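PDB 2W2K: D-mandelate dehydrogenase from Rhodotorula graminis, which probably interconverts D-mandelate and the keto acid phenylglyoxylate, with a nicotinamide dinucleotide carrying the hydride, as a member of the D-2-hydroxyacid dehydrogenase family. Local coordinates for residues V169-I174 and L190-V195; V224-P229 and N254-P259; T234-D239 and V260-A265; G279-E284 and T300-I305. One frame throughout, in Å; residues are numbered along the deposited sequence.

Interaction 1 of 4, residues V169-I174 and L190-V195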
loop_
_atom_site.group_PDB
_atom_site.type_symbol
_atom_site.label_atom_id
_atom_site.label_comp_id
_atom_site.label_asym_id
_atom_site.label_seq_id
_atom_site.Cartn_x
_atom_site.Cartn_y
_atom_site.Cartn_z
ATOM N N VAL B 169 -8.497 -1.896 17.097
ATOM C CA VAL B 169 -8.701 -1.187 18.367
ATOM C C VAL B 169 -9.523 0.056 18.002
ATOM O O VAL B 169 -8.979 1.029 17.430
ATOM C CB VAL B 169 -7.343 -0.792 19.018
ATOM C CG1 VAL B 169 -7.558 0.140 20.291
ATOM C CG2 VAL B 169 -6.563 -2.051 19.392
ATOM N N GLY B 170 -10.830 -0.002 18.297
ATOM C CA GLY B 170 -11.800 0.986 17.800
ATOM C C GLY B 170 -12.444 0.516 16.500
ATOM O O GLY B 170 -11.756 -0.051 15.659
ATOM N N LEU B 171 -13.760 0.714 16.343
ATOM C CA LEU B 171 -14.444 0.365 15.067
ATOM C C LEU B 171 -15.421 1.478 14.623
ATOM O O LEU B 171 -16.579 1.230 14.257
ATOM C CB LEU B 171 -15.111 -1.035 15.105
ATOM C CG LEU B 171 -15.619 -1.643 13.769
ATOM C CD1 LEU B 171 -14.474 -1.728 12.705
ATOM C CD2 LEU B 171 -16.313 -3.017 13.920
ATOM N N GLY B 172 -14.904 2.712 14.648
ATOM C CA GLY B 172 -15.592 3.903 14.159
ATOM C C GLY B 172 -15.510 4.070 12.646
ATOM O O GLY B 172 -15.109 3.132 11.932
ATOM N N ALA B 173 -15.863 5.264 12.152
ATOM C CA ALA B 173 -16.025 5.450 10.694
ATOM C C ALA B 173 -14.767 5.117 9.861
ATOM O O ALA B 173 -14.851 4.403 8.843
ATOM C CB ALA B 173 -16.542 6.853 10.389
ATOM N N ILE B 174 -13.604 5.615 10.303
ATOM C CA ILE B 174 -12.348 5.379 9.561
ATOM C C ILE B 174 -12.010 3.891 9.587
ATOM O O ILE B 174 -11.669 3.327 8.543
ATOM C CB ILE B 174 -11.154 6.263 10.083
ATOM C CG1 ILE B 174 -11.369 7.742 9.702
ATOM C CG2 ILE B 174 -9.800 5.783 9.528
ATOM C CD1 ILE B 174 -10.456 8.725 10.426
ATOM N N LEU B 190 -11.365 -10.401 10.508
ATOM C CA LEU B 190 -11.492 -9.265 11.452
ATOM C C LEU B 190 -11.905 -9.684 12.879
ATOM O O LEU B 190 -12.911 -10.374 13.051
ATOM C CB LEU B 190 -12.495 -8.202 10.928
ATOM C CG LEU B 190 -12.680 -6.924 11.790
ATOM C CD1 LEU B 190 -11.416 -6.045 11.829
ATOM C CD2 LEU B 190 -13.884 -6.103 11.306
ATOM N N VAL B 191 -11.110 -9.265 13.868
ATOM C CA VAL B 191 -11.497 -9.307 15.315
ATOM C C VAL B 191 -11.407 -7.873 15.845
ATOM O O VAL B 191 -10.501 -7.117 15.425
ATOM C CB VAL B 191 -10.598 -10.275 16.130
ATOM C CG1 VAL B 191 -11.021 -10.328 17.617
ATOM C CG2 VAL B 191 -10.675 -11.695 15.527
ATOM N N TYR B 192 -12.344 -7.465 16.711
ATOM C CA TYR B 192 -12.333 -6.065 17.221
ATOM C C TYR B 192 -12.646 -5.857 18.705
ATOM O O TYR B 192 -13.381 -6.651 19.316
ATOM C CB TYR B 192 -13.253 -5.150 16.376
ATOM C CG TYR B 192 -14.765 -5.234 16.679
ATOM C CD1 TYR B 192 -15.398 -4.240 17.450
ATOM C CD2 TYR B 192 -15.559 -6.267 16.161
ATOM C CE1 TYR B 192 -16.775 -4.282 17.728
ATOM C CE2 TYR B 192 -16.959 -6.332 16.452
ATOM C CZ TYR B 192 -17.553 -5.326 17.229
ATOM O OH TYR B 192 -18.920 -5.336 17.519
ATOM N N TYR B 193 -12.088 -4.772 19.249
ATOM C CA TYR B 193 -12.523 -4.189 20.535
ATOM C C TYR B 193 -13.098 -2.779 20.287
ATOM O O TYR B 193 -12.475 -1.965 19.582
ATOM C CB TYR B 193 -11.381 -4.129 21.587
ATOM C CG TYR B 193 -11.793 -3.266 22.773
ATOM C CD1 TYR B 193 -12.451 -3.818 23.860
ATOM C CD2 TYR B 193 -11.630 -1.881 22.733
ATOM C CE1 TYR B 193 -12.927 -3.008 24.913
ATOM C CE2 TYR B 193 -12.087 -1.068 23.772
ATOM C CZ TYR B 193 -12.720 -1.632 24.860
ATOM O OH TYR B 193 -13.186 -0.802 25.875
ATOM N N ASP B 194 -14.286 -2.500 20.854
ATOM C CA ASP B 194 -14.785 -1.108 20.963
ATOM C C ASP B 194 -15.710 -0.908 22.157
ATOM O O ASP B 194 -16.294 -1.867 22.683
ATOM C CB ASP B 194 -15.486 -0.626 19.692
ATOM C CG ASP B 194 -15.252 0.891 19.434
ATOM O OD1 ASP B 194 -14.647 1.598 20.296
ATOM O OD2 ASP B 194 -15.623 1.363 18.349
ATOM N N VAL B 195 -15.846 0.347 22.575
ATOM C CA VAL B 195 -16.718 0.692 23.705
ATOM C C VAL B 195 -18.207 0.368 23.428
ATOM O O VAL B 195 -18.979 0.153 24.360
ATOM C CB VAL B 195 -16.511 2.170 24.142
ATOM C CG1 VAL B 195 -15.094 2.372 24.638
ATOM C CG2 VAL B 195 -16.799 3.135 22.988
#
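G170 and L171 are tied through their backbone amides to the last residue of strand 189-193 and the aspartate that follows it. G170 N donates to Y193 O over 2.9 Å and continues the parallel pairing of V169 with Y193. L171 N reaches D194 OD2 at 2.8 Å, approaching from well above the carboxylate plane (69° out of it). The other oxygen, D194 OD1, accepts from V195 N, so both oxygens of the carboxylate are gripped and its rotation is restrained.

Apolar contact is carried by L171 and Y192, whose side chains meet at about a right angle. With CG of L171 opposite its own amide nitrogen (chi1 -168°), the CD2 methyl settles over the middle of the Y192 ring, 3.8 Å from the centroid, a CH-pi contact. The far end of that tyrosine is fixed separately, its OH being bonded to E203 and to A198 N.

G170 has a positive phi (93°), at which a side chain would jam against the preceding carbonyl oxygen. This glycine-rich turn, leading from strand 165-169 into helix 173-185, together with the acidic D194 just past the second strand, is the dinucleotide-binding beta-alpha-beta unit of a Rossmann fold; A173, I174 and D194 bind NAD(+).

Interaction 2 of 4, residues V224-P229 and N254-P259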
loop_
_atom_site.group_PDB
_atom_site.type_symbol
_atom_site.label_atom_id
_atom_site.label_comp_id
_atom_site.label_asym_id
_atom_site.label_seq_id
_atom_site.Cartn_x
_atom_site.Cartn_y
_atom_site.Cartn_z
ATOM N N VAL B 224 -2.171 -5.439 14.467
ATOM C CA VAL B 224 -3.108 -4.526 15.177
ATOM C C VAL B 224 -3.243 -3.172 14.432
ATOM O O VAL B 224 -2.226 -2.617 13.985
ATOM C CB VAL B 224 -2.664 -4.315 16.660
ATOM C CG1 VAL B 224 -3.465 -3.188 17.357
ATOM C CG2 VAL B 224 -2.797 -5.628 17.473
ATOM N N SER B 225 -4.481 -2.656 14.295
ATOM C CA SER B 225 -4.715 -1.306 13.722
ATOM C C SER B 225 -5.325 -0.384 14.778
ATOM O O SER B 225 -6.459 -0.629 15.246
ATOM C CB SER B 225 -5.632 -1.349 12.480
ATOM O OG SER B 225 -5.972 -0.038 12.005
ATOM N N VAL B 226 -4.575 0.659 15.155
ATOM C CA VAL B 226 -5.041 1.659 16.172
ATOM C C VAL B 226 -5.811 2.817 15.504
ATOM O O VAL B 226 -5.232 3.590 14.733
ATOM C CB VAL B 226 -3.843 2.204 17.050
ATOM C CG1 VAL B 226 -4.338 3.185 18.157
ATOM C CG2 VAL B 226 -3.021 1.031 17.686
ATOM N N SER B 227 -7.103 2.961 15.835
ATOM C CA SER B 227 -7.956 4.064 15.322
ATOM C C SER B 227 -9.056 4.418 16.348
ATOM O O SER B 227 -10.187 3.911 16.262
ATOM C CB SER B 227 -8.578 3.692 13.957
ATOM O OG SER B 227 -9.256 4.811 13.366
ATOM N N VAL B 228 -8.709 5.292 17.303
ATOM C CA VAL B 228 -9.608 5.738 18.380
ATOM C C VAL B 228 -9.390 7.244 18.609
ATOM O O VAL B 228 -8.310 7.773 18.287
ATOM C CB VAL B 228 -9.342 5.004 19.749
ATOM C CG1 VAL B 228 -9.806 3.548 19.719
ATOM C CG2 VAL B 228 -7.869 5.109 20.174
ATOM N N PRO B 229 -10.390 7.931 19.196
ATOM C CA PRO B 229 -10.206 9.352 19.566
ATOM C C PRO B 229 -9.159 9.507 20.672
ATOM O O PRO B 229 -9.137 8.685 21.605
ATOM C CB PRO B 229 -11.595 9.762 20.108
ATOM C CG PRO B 229 -12.544 8.707 19.650
ATOM C CD PRO B 229 -11.742 7.438 19.531
ATOM N N ASN B 254 -0.318 2.652 13.466
ATOM C CA ASN B 254 -1.062 3.741 14.146
ATOM C C ASN B 254 -1.329 4.912 13.190
ATOM O O ASN B 254 -0.363 5.493 12.638
ATOM C CB ASN B 254 -0.298 4.217 15.414
ATOM C CG ASN B 254 -1.115 5.183 16.299
ATOM O OD1 ASN B 254 -2.333 5.364 16.125
ATOM N ND2 ASN B 254 -0.439 5.778 17.288
ATOM N N THR B 255 -2.617 5.248 12.997
ATOM C CA THR B 255 -3.018 6.445 12.236
ATOM C C THR B 255 -3.860 7.425 13.073
ATOM O O THR B 255 -4.397 8.402 12.530
ATOM C CB THR B 255 -3.772 6.094 10.923
ATOM O OG1 THR B 255 -4.973 5.342 11.229
ATOM C CG2 THR B 255 -2.858 5.266 9.981
ATOM N N ALA B 256 -3.942 7.171 14.386
ATOM C CA ALA B 256 -4.772 7.970 15.305
ATOM C C ALA B 256 -4.062 9.244 15.815
ATOM O O ALA B 256 -3.966 10.232 15.077
ATOM C CB ALA B 256 -5.298 7.065 16.455
ATOM N N ARG B 257 -3.574 9.243 17.058
ATOM C CA ARG B 257 -2.633 10.280 17.514
ATOM C C ARG B 257 -1.387 9.623 18.146
ATOM O O ARG B 257 -1.454 8.493 18.659
ATOM C CB ARG B 257 -3.310 11.263 18.497
ATOM C CG ARG B 257 -4.339 12.228 17.859
ATOM C CD ARG B 257 -3.687 13.297 16.946
ATOM N NE ARG B 257 -4.622 13.731 15.907
ATOM C CZ ARG B 257 -5.478 14.743 16.020
ATOM N NH1 ARG B 257 -5.533 15.464 17.138
ATOM N NH2 ARG B 257 -6.287 15.037 15.009
ATOM N N GLY B 258 -0.254 10.320 18.102
ATOM C CA GLY B 258 1.036 9.757 18.566
ATOM C C GLY B 258 1.042 9.171 19.990
ATOM O O GLY B 258 1.474 8.027 20.174
ATOM N N PRO B 259 0.586 9.940 21.010
ATOM C CA PRO B 259 0.632 9.409 22.386
ATOM C C PRO B 259 -0.318 8.245 22.726
ATOM O O PRO B 259 -0.282 7.776 23.860
ATOM C CB PRO B 259 0.293 10.635 23.255
ATOM C CG PRO B 259 0.634 11.838 22.358
ATOM C CD PRO B 259 0.121 11.340 21.010
HETATM O O HOH W 1 -4.603 2.641 12.077
HETATM O O HOH W 2 -7.374 6.433 12.380
#
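V226 and N254 pair as neighbours in a parallel sheet, and most of what joins them is van der Waals contact. Their side chains cross obliquely, with N254 OD1 lying 3.6 Å from V226 CG1. Farther along, the A256 methyl touches the chain beyond the end of strand 223-226, its CB 3.6 Å from V228 O, and also lies 4.3 Å from V226 CG1.

The hydrogen bonds of N254 stay within its own loop. Its OD1 accepts from A256 N at 3.0 Å, forming an Asx turn, while ND2 donates to R257 O at 3.2 Å, so both ends of the amide are engaged, consistent with the bend directly after the strand. An alanine here would remove both bonds, and the turn that presents T255 and A256, two NAD(+)-binding residues, is likely to become less well fixed.

Water links the segments where direct bonds do not. One molecule donates to S225 OG and to V226 O (2.9 Å) and also bonds T255 OG1; a second joins S227 OG to T255 OG1. V228 N, by contrast, is buried with no partner in the model.

Around this seam, T255 leans on T117, A121 and L124 of helix 114-130, S227 packs on I174 and Q175 of helix 173-185, and strand 223-226 runs between strands 165-169 and 250-254.

Interaction 3 of 4, residues T234-D239 and V260-A265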
loop_
_atom_site.group_PDB
_atom_site.type_symbol
_atom_site.label_atom_id
_atom_site.label_comp_id
_atom_site.label_asym_id
_atom_site.label_seq_id
_atom_site.Cartn_x
_atom_site.Cartn_y
_atom_site.Cartn_z
ATOM N N THR B 234 -7.432 7.554 26.665
ATOM C CA THR B 234 -6.661 6.806 25.647
ATOM C C THR B 234 -5.141 7.166 25.572
ATOM O O THR B 234 -4.429 6.681 24.677
ATOM C CB THR B 234 -7.350 6.849 24.229
ATOM O OG1 THR B 234 -7.442 8.200 23.763
ATOM C CG2 THR B 234 -8.773 6.248 24.293
ATOM N N HIS B 235 -4.645 7.996 26.504
ATOM C CA HIS B 235 -3.184 8.231 26.622
ATOM C C HIS B 235 -2.432 6.963 27.062
ATOM O O HIS B 235 -2.750 6.392 28.098
ATOM C CB HIS B 235 -2.877 9.403 27.578
ATOM C CG HIS B 235 -1.418 9.762 27.656
ATOM N ND1 HIS B 235 -0.574 9.240 28.615
ATOM C CD2 HIS B 235 -0.657 10.601 26.905
ATOM C CE1 HIS B 235 0.642 9.725 28.444
ATOM N NE2 HIS B 235 0.619 10.559 27.418
ATOM N N HIS B 236 -1.442 6.524 26.276
ATOM C CA HIS B 236 -0.752 5.259 26.524
ATOM C C HIS B 236 -1.725 4.050 26.658
ATOM O O HIS B 236 -1.472 3.117 27.456
ATOM C CB HIS B 236 0.199 5.372 27.745
ATOM C CG HIS B 236 1.432 6.204 27.503
ATOM N ND1 HIS B 236 2.449 6.304 28.434
ATOM C CD2 HIS B 236 1.814 6.970 26.448
ATOM C CE1 HIS B 236 3.400 7.097 27.965
ATOM N NE2 HIS B 236 3.042 7.509 26.759
ATOM N N LEU B 237 -2.823 4.062 25.877
ATOM C CA LEU B 237 -3.740 2.907 25.774
ATOM C C LEU B 237 -2.969 1.631 25.415
ATOM O O LEU B 237 -3.253 0.552 25.969
ATOM C CB LEU B 237 -4.859 3.149 24.719
ATOM C CG LEU B 237 -6.048 2.180 24.643
ATOM C CD1 LEU B 237 -6.903 2.279 25.927
ATOM C CD2 LEU B 237 -6.922 2.381 23.379
ATOM N N ILE B 238 -2.012 1.754 24.485
ATOM C CA ILE B 238 -1.173 0.631 24.053
ATOM C C ILE B 238 0.164 0.752 24.799
ATOM O O ILE B 238 0.950 1.661 24.521
ATOM C CB ILE B 238 -0.947 0.614 22.503
ATOM C CG1 ILE B 238 -2.278 0.636 21.719
ATOM C CG2 ILE B 238 -0.138 -0.614 22.081
ATOM C CD1 ILE B 238 -3.355 -0.331 22.218
ATOM N N ASP B 239 0.390 -0.155 25.752
ATOM C CA ASP B 239 1.495 -0.036 26.716
ATOM C C ASP B 239 2.267 -1.365 26.875
ATOM O O ASP B 239 2.033 -2.331 26.127
ATOM C CB ASP B 239 0.914 0.402 28.077
ATOM C CG ASP B 239 -0.217 -0.563 28.600
ATOM O OD1 ASP B 239 -0.652 -1.554 27.908
ATOM O OD2 ASP B 239 -0.694 -0.303 29.732
ATOM N N VAL B 260 -1.143 7.788 21.782
ATOM C CA VAL B 260 -1.988 6.592 22.049
ATOM C C VAL B 260 -1.115 5.329 22.306
ATOM O O VAL B 260 -1.487 4.441 23.111
ATOM C CB VAL B 260 -3.103 6.381 20.981
ATOM C CG1 VAL B 260 -3.918 5.084 21.263
ATOM C CG2 VAL B 260 -4.039 7.594 20.927
ATOM N N ILE B 261 0.061 5.292 21.659
ATOM C CA ILE B 261 1.080 4.235 21.898
ATOM C C ILE B 261 2.306 4.782 22.649
ATOM O O ILE B 261 2.880 5.792 22.237
ATOM C CB ILE B 261 1.585 3.592 20.574
ATOM C CG1 ILE B 261 0.401 3.046 19.734
ATOM C CG2 ILE B 261 2.605 2.466 20.876
ATOM C CD1 ILE B 261 0.822 2.346 18.380
ATOM N N SER B 262 2.716 4.103 23.726
ATOM C CA SER B 262 3.925 4.499 24.483
ATOM C C SER B 262 5.204 4.243 23.636
ATOM O O SER B 262 5.509 3.086 23.293
ATOM C CB SER B 262 3.993 3.732 25.811
ATOM O OG SER B 262 5.329 3.771 26.329
ATOM N N GLN B 263 5.920 5.307 23.276
ATOM C CA GLN B 263 7.147 5.179 22.463
ATOM C C GLN B 263 8.183 4.218 23.079
ATOM O O GLN B 263 8.709 3.330 22.396
ATOM C CB GLN B 263 7.747 6.559 22.158
ATOM C CG GLN B 263 9.069 6.556 21.354
ATOM C CD GLN B 263 9.416 7.949 20.844
ATOM O OE1 GLN B 263 8.660 8.538 20.070
ATOM N NE2 GLN B 263 10.555 8.490 21.291
ATOM N N ASP B 264 8.438 4.372 24.376
ATOM C CA ASP B 264 9.400 3.508 25.065
ATOM C C ASP B 264 9.007 2.027 25.060
ATOM O O ASP B 264 9.861 1.168 24.809
ATOM C CB ASP B 264 9.665 4.004 26.499
ATOM C CG ASP B 264 10.416 5.339 26.541
ATOM O OD1 ASP B 264 11.097 5.707 25.557
ATOM O OD2 ASP B 264 10.336 6.021 27.587
ATOM N N ALA B 265 7.721 1.729 25.303
ATOM C CA ALA B 265 7.227 0.338 25.252
ATOM C C ALA B 265 7.360 -0.269 23.847
ATOM O O ALA B 265 7.712 -1.461 23.701
ATOM C CB ALA B 265 5.772 0.272 25.722
#
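With CG of H236 swung beside its own backbone N (chi1 -72°) and its backbone in the left-handed region, the imidazole folds back over S262. The S262 CB then sits over the ring centre, 3.8 Å from the centroid and only 3° off the normal, a CH-pi contact, while CE1 of H235 covers the opposite face. At S262 the hydroxyl lies opposite the amide nitrogen (chi1 161°), which lets OG accept a weak N-capping bond from A265 N, 3.3 Å away.

Two backbone bonds bridge the segments, both nearly straight: I238 N to V260 O and S262 N to I238 O, each 3.1 Å. T234 O, which also accepts from L237 N to close a type II turn, receives a CA-H contact from V260 CA at 3.6 Å. Beside the backbone bridge I238 and I261 lie side by side, pointing the same way, I238 CB 3.9 Å from I261 CG1, and both pack on V226 and I252 of the sheet.

The polar end of H236 points to another part of the chain, NE2 bonding E284 OE2. A leucine in its place would probably leave E284 OE2 without this mate and lose the flat surface sandwiched between H235 and S262. The chemistry is thus divided: backbone bonds and aliphatic groups make the buried side, while on the partly exposed side the nearby carboxylate would probably favour a protonated imidazole.

Interaction 4 of 4, residues G279-E284 and T300-I305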
loop_
_atom_site.group_PDB
_atom_site.type_symbol
_atom_site.label_atom_id
_atom_site.label_comp_id
_atom_site.label_asym_id
_atom_site.label_seq_id
_atom_site.Cartn_x
_atom_site.Cartn_y
_atom_site.Cartn_z
ATOM N N GLY B 279 4.390 0.320 11.895
ATOM C CA GLY B 279 4.186 1.485 10.988
ATOM C C GLY B 279 3.501 2.643 11.715
ATOM O O GLY B 279 2.399 2.468 12.228
ATOM N N LEU B 280 4.161 3.810 11.783
ATOM C CA LEU B 280 3.640 4.995 12.465
ATOM C C LEU B 280 3.533 6.203 11.522
ATOM O O LEU B 280 4.572 6.701 11.007
ATOM C CB LEU B 280 4.527 5.400 13.669
ATOM C CG LEU B 280 4.800 4.472 14.867
ATOM C CD1 LEU B 280 5.605 5.252 15.938
ATOM C CD2 LEU B 280 3.509 3.864 15.491
ATOM N N ASP B 281 2.305 6.696 11.334
ATOM C CA ASP B 281 2.059 8.001 10.670
ATOM C C ASP B 281 2.072 9.150 11.708
ATOM O O ASP B 281 2.229 10.317 11.351
ATOM C CB ASP B 281 0.698 8.000 9.943
ATOM C CG ASP B 281 0.460 9.264 9.106
ATOM O OD1 ASP B 281 1.323 9.614 8.256
ATOM O OD2 ASP B 281 -0.628 9.882 9.257
ATOM N N VAL B 282 1.884 8.802 12.981
ATOM C CA VAL B 282 1.735 9.777 14.078
ATOM C C VAL B 282 2.718 9.419 15.221
ATOM O O VAL B 282 2.998 8.230 15.458
ATOM C CB VAL B 282 0.248 9.884 14.574
ATOM C CG1 VAL B 282 -0.661 10.466 13.472
ATOM C CG2 VAL B 282 -0.314 8.491 15.050
ATOM N N HIS B 283 3.252 10.434 15.917
ATOM C CA HIS B 283 4.484 10.245 16.731
ATOM C C HIS B 283 4.305 10.844 18.113
ATOM O O HIS B 283 3.692 11.910 18.220
ATOM C CB HIS B 283 5.672 10.873 15.965
ATOM C CG HIS B 283 5.888 10.252 14.609
ATOM N ND1 HIS B 283 5.271 10.708 13.459
ATOM C CD2 HIS B 283 6.597 9.157 14.243
ATOM C CE1 HIS B 283 5.606 9.927 12.442
ATOM N NE2 HIS B 283 6.406 8.976 12.894
ATOM N N GLU B 284 4.763 10.159 19.171
ATOM C CA GLU B 284 4.469 10.643 20.559
ATOM C C GLU B 284 4.937 12.101 20.800
ATOM O O GLU B 284 4.199 12.894 21.410
ATOM C CB GLU B 284 5.013 9.703 21.665
ATOM C CG GLU B 284 4.596 10.186 23.098
ATOM C CD GLU B 284 4.901 9.191 24.229
ATOM O OE1 GLU B 284 5.441 8.087 23.962
ATOM O OE2 GLU B 284 4.606 9.534 25.406
ATOM N N THR B 300 8.346 1.496 9.635
ATOM C CA THR B 300 7.855 2.406 8.590
ATOM C C THR B 300 7.398 3.716 9.265
ATOM O O THR B 300 6.575 3.702 10.200
ATOM C CB THR B 300 6.666 1.768 7.756
ATOM O OG1 THR B 300 7.055 0.507 7.176
ATOM C CG2 THR B 300 6.164 2.733 6.657
ATOM N N LEU B 301 7.954 4.842 8.806
ATOM C CA LEU B 301 7.697 6.162 9.420
ATOM C C LEU B 301 7.295 7.228 8.379
ATOM O O LEU B 301 8.033 7.471 7.420
ATOM C CB LEU B 301 8.935 6.639 10.221
ATOM C CG LEU B 301 9.427 5.687 11.342
ATOM C CD1 LEU B 301 10.932 5.836 11.635
ATOM C CD2 LEU B 301 8.578 5.830 12.593
ATOM N N THR B 302 6.129 7.854 8.562
ATOM C CA THR B 302 5.636 8.926 7.642
ATOM C C THR B 302 5.345 10.267 8.396
ATOM O O THR B 302 5.157 10.271 9.625
ATOM C CB THR B 302 4.423 8.441 6.765
ATOM O OG1 THR B 302 3.394 7.857 7.597
ATOM C CG2 THR B 302 4.878 7.386 5.743
ATOM N N THR B 303 5.334 11.394 7.673
ATOM C CA THR B 303 5.139 12.737 8.269
ATOM C C THR B 303 3.655 13.172 8.504
ATOM O O THR B 303 3.232 14.243 8.020
ATOM C CB THR B 303 5.888 13.864 7.434
ATOM O OG1 THR B 303 5.326 13.953 6.112
ATOM C CG2 THR B 303 7.386 13.566 7.323
ATOM N N HIS B 304 2.890 12.371 9.266
ATOM C CA HIS B 304 1.456 12.664 9.561
ATOM C C HIS B 304 0.671 13.035 8.274
ATOM O O HIS B 304 -0.038 14.063 8.213
ATOM C CB HIS B 304 1.322 13.738 10.676
ATOM C CG HIS B 304 0.027 13.694 11.448
ATOM N ND1 HIS B 304 -1.144 13.155 10.949
ATOM C CD2 HIS B 304 -0.280 14.167 12.682
ATOM C CE1 HIS B 304 -2.108 13.270 11.854
ATOM N NE2 HIS B 304 -1.610 13.892 12.909
ATOM N N ILE B 305 0.809 12.191 7.247
ATOM C CA ILE B 305 0.093 12.405 5.978
ATOM C C ILE B 305 -1.295 11.735 5.864
ATOM O O ILE B 305 -1.936 11.846 4.822
ATOM C CB ILE B 305 0.973 12.128 4.684
ATOM C CG1 ILE B 305 1.548 10.692 4.670
ATOM C CG2 ILE B 305 2.073 13.218 4.518
ATOM C CD1 ILE B 305 2.128 10.265 3.301
#
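L280 and L301 stand side by side in the last two strands of the Rossmann sheet, joined through helix 291-294 as a beta-alpha-beta unit. Nearly the whole contact is buried. Parallel pairing is made by L280 N to T300 O at 2.9 Å and by T302 N to L280 O at 3.1 Å. G279 brings its bare CA up to T300 O, 3.4 Å away. On the face bearing the leucines, L280 CB lies 4.2 Å from L301 CD2, and that same methyl meets the edge of the H283 ring near its plane, 3.8 Å from NE2.

The one touching residue that is not fully buried is H304. It is held through its backbone by a weak bond from its N to D281 O, and its ring turns one face to V282 CG1, 3.5 Å from the centroid, a CH-pi contact. Just before it T303, centre of an inverse gamma turn, turns away and bonds through its OG1 to a polar side chain of the other protein chain, which also packs against T300, T302 and I305.

At the centre of the buried part, with T302, is D281, an NAD(+)-binding residue. Its CG extends opposite the amide nitrogen (chi1 -173°), carrying the carboxylate across to the turn, where OD2 takes G306 N. OD1 accepts two bonds, from T302 OG1 (2.8 Å) on its anti lone pair and from I305 N (2.8 Å) on its syn lone pair.

In the fold
Interactions 1, 2 and 4 lie at the C-terminal ends of strands in one parallel sheet, where residues from all three bind NAD(+). V169 N bonds S225 O at 3.0 Å to join interaction 1 to interaction 2, and N254 N bonds G279 O at 3.0 Å to carry the sheet on to interaction 4. Interactions 1 and 4 are about 20 Å apart between centres; interaction 2 lies between them in the sheet and touches both. Interaction 3 joins the loops that follow strands 223-226 and 250-254: P259 O meets H236 N at 3.0 Å, and V226 CG1 packs on V260 CG1 at 3.7 Å. E284 of interaction 4 reaches it, OE1 bonding Q263 N at 2.9 Å; their centres are about 14 Å apart.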